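Hypothetical protein TTHA1013 (Thermus thermophilus, PDB 1WV8) is a DUF1902-family protein of unknown function that forms a two-chain assembly in which a helix packs on a mixed sheet continued across the subunit interface. Local coordinates at residues E35-K40 with L62-T67. Numbering follows the deposited sequence.
Sequences EELLAK and LRLEAT
Leu37 and Leu38 both meet Leu64, and Leu38 also reaches Leu62, with no ring or other planar side chain between them, and the flat element is the sheet itself. One face of strand 61-69 receives helix 34-51; Arg63 points from the other. At one edge Arg63 and Glu65 share backbone hydrogen bonds with strand 3-11, and at the opposite edge residues 62-67 pair antiparallel with a strand of the second subunit, so the sheet runs on through the dimer. The contact is a worked example of a beta-alpha-beta crossover: helix 34-51 links strand 30-31 to the parallel strand 61-69, with strands 16-20 and 3-11 lying between them. The two segments run nearly antiparallel, at 151°, with axes 10.3 Å apart at closest approach, a spacing filled by leucine side chains.

Leu38 and Leu64 share the larger part of the contact almost equally. CD1 of Leu64 is touched from two directions, by CG of Leu38 at 3.8 Å and by CD1 of Leu37 at 4.0 Å, the two approaches opening about 114° at that methyl. The side chains of Leu37 and Leu64 cross almost perpendicularly, whereas Leu38 slants across Leu64. With chi1 at -98°, swung some 40° past the staggered -60° position, Leu38 brings CG against Leu64 and lays CD2 4.1 Å from the Leu64 CB.

Around the leucines, Ala8 of strand 3-11 touches Leu37 and Leu64, while Leu41, later on the helix, covers Leu62 and Leu64. All four leucines are buried, and only their hydrocarbon side chains meet, so the two layers join by apolar packing. The contact thins out toward Leu62, where methyl meets methyl: CD2 of Leu38 stands 4.3 Å from CD2 of Leu62.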
loop_
_atom_site.group_PDB
_atom_site.type_symbol
_atom_site.label_atom_id
_atom_site.label_comp_id
_atom_site.label_asym_id
_atom_site.label_seq_id
_atom_site.Cartn_x
_atom_site.Cartn_y
_atom_site.Cartn_z
ATOM N N GLU A 35 4.302 -2.744 -8.323
ATOM C CA GLU A 35 4.313 -4.199 -8.481
ATOM C C GLU A 35 5.741 -4.709 -8.301
ATOM O O GLU A 35 5.988 -5.625 -7.509
ATOM C CB GLU A 35 3.789 -4.599 -9.865
ATOM C CG GLU A 35 2.267 -4.503 -10.049
ATOM C CD GLU A 35 1.704 -3.090 -9.898
ATOM O OE1 GLU A 35 2.345 -2.120 -10.368
ATOM O OE2 GLU A 35 0.605 -2.951 -9.318
ATOM N N GLU A 36 6.675 -4.107 -9.037
ATOM C CA GLU A 36 8.090 -4.467 -8.963
ATOM C C GLU A 36 8.661 -4.241 -7.558
ATOM O O GLU A 36 9.482 -5.024 -7.071
ATOM C CB GLU A 36 8.900 -3.645 -9.970
ATOM C CG GLU A 36 8.516 -3.860 -11.420
ATOM C CD GLU A 36 9.299 -2.970 -12.364
ATOM O OE1 GLU A 36 10.546 -2.969 -12.278
ATOM O OE2 GLU A 36 8.672 -2.274 -13.192
ATOM N N LEU A 37 8.243 -3.163 -6.910
ATOM C CA LEU A 37 8.715 -2.889 -5.561
ATOM C C LEU A 37 8.283 -4.055 -4.669
ATOM O O LEU A 37 9.041 -4.499 -3.800
ATOM C CB LEU A 37 8.100 -1.602 -5.026
ATOM C CG LEU A 37 8.924 -0.668 -4.126
ATOM C CD1 LEU A 37 7.992 -0.143 -3.079
ATOM C CD2 LEU A 37 10.096 -1.363 -3.457
ATOM N N LEU A 38 7.060 -4.545 -4.880
ATOM C CA LEU A 38 6.548 -5.665 -4.086
ATOM C C LEU A 38 7.388 -6.898 -4.346
ATOM O O LEU A 38 7.831 -7.559 -3.418
ATOM C CB LEU A 38 5.095 -5.980 -4.439
ATOM C CG LEU A 38 4.033 -5.385 -3.515
ATOM C CD1 LEU A 38 2.653 -5.617 -4.098
ATOM C CD2 LEU A 38 4.151 -6.006 -2.133
ATOM N N ALA A 39 7.589 -7.199 -5.622
ATOM C CA ALA A 39 8.391 -8.346 -6.015
ATOM C C ALA A 39 9.747 -8.287 -5.310
ATOM O O ALA A 39 10.134 -9.225 -4.602
ATOM C CB ALA A 39 8.580 -8.352 -7.528
ATOM N N LYS A 40 10.463 -7.176 -5.485
ATOM C CA LYS A 40 11.774 -7.032 -4.861
ATOM C C LYS A 40 11.713 -7.225 -3.343
ATOM O O LYS A 40 12.557 -7.913 -2.769
ATOM C CB LYS A 40 12.374 -5.668 -5.206
ATOM C CG LYS A 40 12.586 -5.460 -6.696
ATOM C CD LYS A 40 13.328 -4.167 -6.998
ATOM C CE LYS A 40 13.668 -4.074 -8.483
ATOM N NZ LYS A 40 14.493 -2.879 -8.820
ATOM N N LEU A 62 3.823 -9.081 4.634
ATOM C CA LEU A 62 4.341 -7.761 4.290
ATOM C C LEU A 62 3.209 -6.811 3.865
ATOM O O LEU A 62 2.468 -7.117 2.930
ATOM C CB LEU A 62 5.340 -7.915 3.141
ATOM C CG LEU A 62 6.010 -6.675 2.559
ATOM C CD1 LEU A 62 7.031 -6.149 3.544
ATOM C CD2 LEU A 62 6.683 -7.039 1.243
ATOM N N ARG A 63 3.062 -5.674 4.552
ATOM C CA ARG A 63 2.030 -4.695 4.185
ATOM C C ARG A 63 2.677 -3.454 3.540
ATOM O O ARG A 63 3.242 -2.597 4.227
ATOM C CB ARG A 63 1.213 -4.262 5.410
ATOM C CG ARG A 63 0.045 -3.328 5.065
ATOM C CD ARG A 63 -0.737 -2.884 6.299
ATOM N NE ARG A 63 -1.328 -3.999 7.039
ATOM C CZ ARG A 63 -2.027 -3.862 8.165
ATOM N NH1 ARG A 63 -2.223 -2.655 8.680
ATOM N NH2 ARG A 63 -2.520 -4.928 8.784
ATOM N N LEU A 64 2.618 -3.376 2.214
ATOM C CA LEU A 64 3.175 -2.236 1.490
ATOM C C LEU A 64 2.143 -1.117 1.491
ATOM O O LEU A 64 1.023 -1.294 1.004
ATOM C CB LEU A 64 3.495 -2.614 0.056
ATOM C CG LEU A 64 4.766 -2.040 -0.589
ATOM C CD1 LEU A 64 4.508 -1.872 -2.075
ATOM C CD2 LEU A 64 5.162 -0.712 0.031
ATOM N N GLU A 65 2.527 0.035 2.035
ATOM C CA GLU A 65 1.633 1.183 2.134
ATOM C C GLU A 65 2.067 2.357 1.258
ATOM O O GLU A 65 3.241 2.720 1.224
ATOM C CB GLU A 65 1.555 1.639 3.592
ATOM C CG GLU A 65 1.108 0.533 4.553
ATOM C CD GLU A 65 1.374 0.877 6.010
ATOM O OE1 GLU A 65 2.545 1.175 6.336
ATOM O OE2 GLU A 65 0.420 0.841 6.826
ATOM N N ALA A 66 1.109 2.946 0.550
ATOM C CA ALA A 66 1.373 4.089 -0.311
ATOM C C ALA A 66 0.327 5.136 0.013
ATOM O O ALA A 66 -0.877 4.870 -0.095
ATOM C CB ALA A 66 1.277 3.692 -1.786
ATOM N N THR A 67 0.778 6.326 0.407
ATOM C CA THR A 67 -0.140 7.394 0.760
ATOM C C THR A 67 -0.275 8.458 -0.322
ATOM O O THR A 67 0.684 8.797 -1.020
ATOM C CB THR A 67 0.264 8.056 2.096
ATOM O OG1 THR A 67 0.336 7.054 3.125
ATOM C CG2 THR A 67 -0.762 9.103 2.506
#